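Local coordinates for succinoglycan biosynthesis protein (Bacillus cereus ATCC 14579, PDB 3B55) that is of unproven function but binds calcium and belongs to the erythromycin esterase family, at residues A[198-209]-A[227-237]. The protein carries 1 engineered substitution. Residues are numbered along the deposited sequence; the frame is centred on the assembly and turned at random.
Sequences RVEEKIKGLIPV and YVLDAKTISAL. Engineered in segment 227-237: T233 (natural residue Gln).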
# COMPACT_ATOMS: atom_id res chain seq x y z
N ARG A 198 -23.48 23.05 12.92
CA ARG A 198 -22.12 23.56 12.78
C ARG A 198 -21.29 22.79 11.75
O ARG A 198 -20.22 23.25 11.34
CB ARG A 198 -21.40 23.48 14.13
CG ARG A 198 -22.13 24.10 15.31
CD ARG A 198 -21.74 25.56 15.53
NE ARG A 198 -21.40 25.80 16.93
CZ ARG A 198 -20.22 25.50 17.48
NH1 ARG A 198 -19.27 24.94 16.74
NH2 ARG A 198 -20.00 25.74 18.76
N VAL A 199 -21.78 21.64 11.31
CA VAL A 199 -21.04 20.82 10.34
C VAL A 199 -21.81 20.47 9.05
O VAL A 199 -21.23 20.46 7.97
CB VAL A 199 -20.56 19.49 11.02
CG1 VAL A 199 -21.59 18.37 10.81
CG2 VAL A 199 -19.21 19.09 10.49
N GLU A 200 -23.11 20.22 9.21
CA GLU A 200 -24.02 19.85 8.14
C GLU A 200 -23.77 20.36 6.72
O GLU A 200 -23.76 19.55 5.79
CB GLU A 200 -25.45 20.17 8.59
CG GLU A 200 -26.33 20.94 7.61
CD GLU A 200 -26.64 20.16 6.35
OE1 GLU A 200 -26.74 18.92 6.43
OE2 GLU A 200 -26.81 20.79 5.29
N GLU A 201 -23.61 21.66 6.50
CA GLU A 201 -23.37 22.07 5.12
C GLU A 201 -21.95 22.49 4.79
O GLU A 201 -21.69 23.01 3.71
CB GLU A 201 -24.35 23.14 4.66
CG GLU A 201 -24.14 24.51 5.20
CD GLU A 201 -25.39 25.35 5.03
OE1 GLU A 201 -26.46 24.75 4.77
OE2 GLU A 201 -25.32 26.59 5.17
N LYS A 202 -21.04 22.27 5.73
CA LYS A 202 -19.64 22.53 5.46
C LYS A 202 -19.32 21.27 4.66
O LYS A 202 -18.66 21.31 3.62
CB LYS A 202 -18.85 22.55 6.76
CG LYS A 202 -18.48 23.94 7.26
CD LYS A 202 -17.94 23.89 8.69
CE LYS A 202 -17.93 25.27 9.34
NZ LYS A 202 -16.98 26.21 8.68
N ILE A 203 -19.87 20.16 5.15
CA ILE A 203 -19.69 18.86 4.52
C ILE A 203 -20.53 18.80 3.24
O ILE A 203 -20.16 18.12 2.27
CB ILE A 203 -20.13 17.69 5.47
CG1 ILE A 203 -21.63 17.45 5.37
CG2 ILE A 203 -19.77 18.02 6.90
CD1 ILE A 203 -22.00 16.30 4.46
N LYS A 204 -21.65 19.50 3.24
CA LYS A 204 -22.54 19.51 2.08
C LYS A 204 -21.85 20.19 0.90
O LYS A 204 -22.08 19.85 -0.26
CB LYS A 204 -23.85 20.21 2.44
CG LYS A 204 -25.03 19.87 1.54
CD LYS A 204 -26.32 20.30 2.22
CE LYS A 204 -27.48 20.28 1.26
NZ LYS A 204 -27.21 21.22 0.15
N GLY A 205 -21.01 21.17 1.21
CA GLY A 205 -20.29 21.89 0.16
C GLY A 205 -19.03 21.13 -0.23
O GLY A 205 -18.57 21.22 -1.36
N LEU A 206 -18.48 20.37 0.71
CA LEU A 206 -17.26 19.60 0.46
C LEU A 206 -17.48 18.36 -0.40
O LEU A 206 -16.63 17.99 -1.19
CB LEU A 206 -16.63 19.19 1.79
CG LEU A 206 -15.75 20.21 2.49
CD1 LEU A 206 -15.54 19.80 3.94
CD2 LEU A 206 -14.42 20.35 1.75
N ILE A 207 -18.64 17.72 -0.23
CA ILE A 207 -18.96 16.51 -0.96
C ILE A 207 -18.75 16.58 -2.47
O ILE A 207 -17.99 15.79 -3.03
CB ILE A 207 -20.40 16.05 -0.65
CG1 ILE A 207 -20.49 15.59 0.81
CG2 ILE A 207 -20.83 14.93 -1.59
CD1 ILE A 207 -21.90 15.27 1.27
N PRO A 208 -19.40 17.53 -3.16
CA PRO A 208 -19.24 17.65 -4.61
C PRO A 208 -17.84 17.97 -5.14
O PRO A 208 -17.54 17.66 -6.29
CB PRO A 208 -20.25 18.73 -4.98
CG PRO A 208 -20.27 19.59 -3.76
CD PRO A 208 -20.32 18.57 -2.65
N VAL A 209 -16.98 18.58 -4.33
CA VAL A 209 -15.64 18.92 -4.80
C VAL A 209 -14.55 17.91 -4.43
O VAL A 209 -13.42 18.02 -4.89
CB VAL A 209 -15.19 20.31 -4.31
CG1 VAL A 209 -16.12 21.38 -4.89
CG2 VAL A 209 -15.18 20.37 -2.79
N TYR A 227 -12.07 25.48 1.36
CA TYR A 227 -12.44 24.09 1.63
C TYR A 227 -11.42 23.51 2.59
O TYR A 227 -11.77 22.71 3.46
CB TYR A 227 -12.50 23.29 0.33
CG TYR A 227 -13.76 23.60 -0.46
CD1 TYR A 227 -15.01 23.45 0.14
CD2 TYR A 227 -13.71 24.09 -1.76
CE1 TYR A 227 -16.17 23.78 -0.53
CE2 TYR A 227 -14.88 24.43 -2.45
CZ TYR A 227 -16.10 24.27 -1.82
OH TYR A 227 -17.28 24.61 -2.46
N VAL A 228 -10.17 23.93 2.46
CA VAL A 228 -9.14 23.45 3.37
C VAL A 228 -9.54 23.89 4.77
O VAL A 228 -9.34 23.17 5.75
CB VAL A 228 -7.76 24.05 3.02
CG1 VAL A 228 -6.80 23.88 4.20
CG2 VAL A 228 -7.20 23.36 1.78
N LEU A 229 -10.10 25.10 4.87
CA LEU A 229 -10.52 25.63 6.16
C LEU A 229 -11.79 24.95 6.66
O LEU A 229 -11.97 24.79 7.86
CB LEU A 229 -10.77 27.13 6.08
CG LEU A 229 -9.68 27.94 6.77
CD1 LEU A 229 -9.62 27.58 8.26
CD2 LEU A 229 -8.35 27.62 6.10
N ASP A 230 -12.67 24.57 5.74
CA ASP A 230 -13.89 23.89 6.13
C ASP A 230 -13.55 22.55 6.77
O ASP A 230 -14.16 22.16 7.75
CB ASP A 230 -14.81 23.67 4.93
CG ASP A 230 -15.50 24.95 4.47
OD1 ASP A 230 -15.35 25.99 5.14
OD2 ASP A 230 -16.20 24.90 3.44
N ALA A 231 -12.56 21.87 6.21
CA ALA A 231 -12.13 20.57 6.73
C ALA A 231 -11.48 20.73 8.10
O ALA A 231 -11.77 19.97 9.03
CB ALA A 231 -11.16 19.90 5.75
N LYS A 232 -10.58 21.71 8.22
CA LYS A 232 -9.90 21.97 9.49
C LYS A 232 -10.94 22.23 10.56
O LYS A 232 -10.83 21.74 11.68
CB LYS A 232 -8.98 23.18 9.38
CG LYS A 232 -7.64 22.89 8.73
CD LYS A 232 -6.75 24.13 8.71
CE LYS A 232 -5.37 23.82 8.14
NZ LYS A 232 -4.50 25.03 8.04
N THR A 233 -11.95 23.01 10.19
CA THR A 233 -13.03 23.36 11.10
C THR A 233 -13.84 22.14 11.54
O THR A 233 -14.21 22.03 12.70
CB THR A 233 -13.96 24.41 10.46
OG1 THR A 233 -13.33 25.69 10.49
CG2 THR A 233 -15.29 24.47 11.19
N ILE A 234 -14.12 21.23 10.61
CA ILE A 234 -14.88 20.03 10.96
C ILE A 234 -14.12 19.22 12.00
O ILE A 234 -14.69 18.80 13.00
CB ILE A 234 -15.16 19.16 9.73
CG1 ILE A 234 -16.14 19.88 8.80
CG2 ILE A 234 -15.70 17.81 10.16
CD1 ILE A 234 -16.53 19.08 7.57
N SER A 235 -12.83 19.00 11.75
CA SER A 235 -11.99 18.26 12.68
C SER A 235 -11.89 19.00 14.01
O SER A 235 -11.93 18.38 15.07
CB SER A 235 -10.58 18.08 12.10
OG SER A 235 -10.61 17.15 11.03
N ALA A 236 -11.73 20.31 13.93
CA ALA A 236 -11.64 21.12 15.14
C ALA A 236 -12.94 20.98 15.94
O ALA A 236 -12.91 20.91 17.17
CB ALA A 236 -11.39 22.58 14.79
N LEU A 237 -14.07 20.93 15.25
CA LEU A 237 -15.35 20.80 15.94
C LEU A 237 -15.45 19.49 16.71
O LEU A 237 -15.93 19.47 17.84
CB LEU A 237 -16.51 20.91 14.94
CG LEU A 237 -17.89 20.76 15.59
CD1 LEU A 237 -18.93 21.45 14.73
CD2 LEU A 237 -18.23 19.28 15.77
O HOH W 1 -17.95 23.58 2.40
O HOH W 2 -19.33 23.17 -2.85
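L206 CG (chi1 -83°) and I234 CG1 both stand anti to the carbonyl carbon, beside the backbone N, and from there the two side chains reach tip to tip, L206 CD1 lying 3.8 Å from I234 CD1. They illustrate knobs-into-holes packing worked from both sides: L206 enters the hole formed by Y227, D230, A231 and I234, while I234 fills the one between V199, K202, I203 and L206. Inside the second hole the fit is close, since I234 CD1 sits 3.5 Å from CG2 of I203, and V199 CG2 touches I234 CG1, the two side chains crossing at about a right angle.

Toward the C-terminal end of 198-209, Y227 is met by two residues from the same side of its ring. The CG2 methyl of V209 stands 3.9 Å above the ring centre, 4° from the normal, a CH-pi contact, and L206 CD2 meets Y227 CD1 obliquely at 3.5 Å. No direct hydrogen bond joins the helices; modelled waters appear to link Y227 OH with G205 O, and K202 O with D230 OD2, but each link includes an unusually short distance and is doubtful.

K202 stretches across T233, an engineered residue whose CG2 is 3.3 Å from K202 CE, to form a long salt bridge, NZ to D230 OD1 at 3.9 Å. The T233 hydroxyl turns back to L229 O, which it and T233 N approach from opposite faces of the carbonyl plane.

The N-to-C directions of 198-206 and 227-237 differ by 144°, a roughly antiparallel pair remote from the calcium site, with helix 213-217 in the connection. Helix 178-192 receives V199, I203 and L206, helix 213-217 packs on V209 and Y227, and helix 250-268 takes A231 and S235 of 227-237.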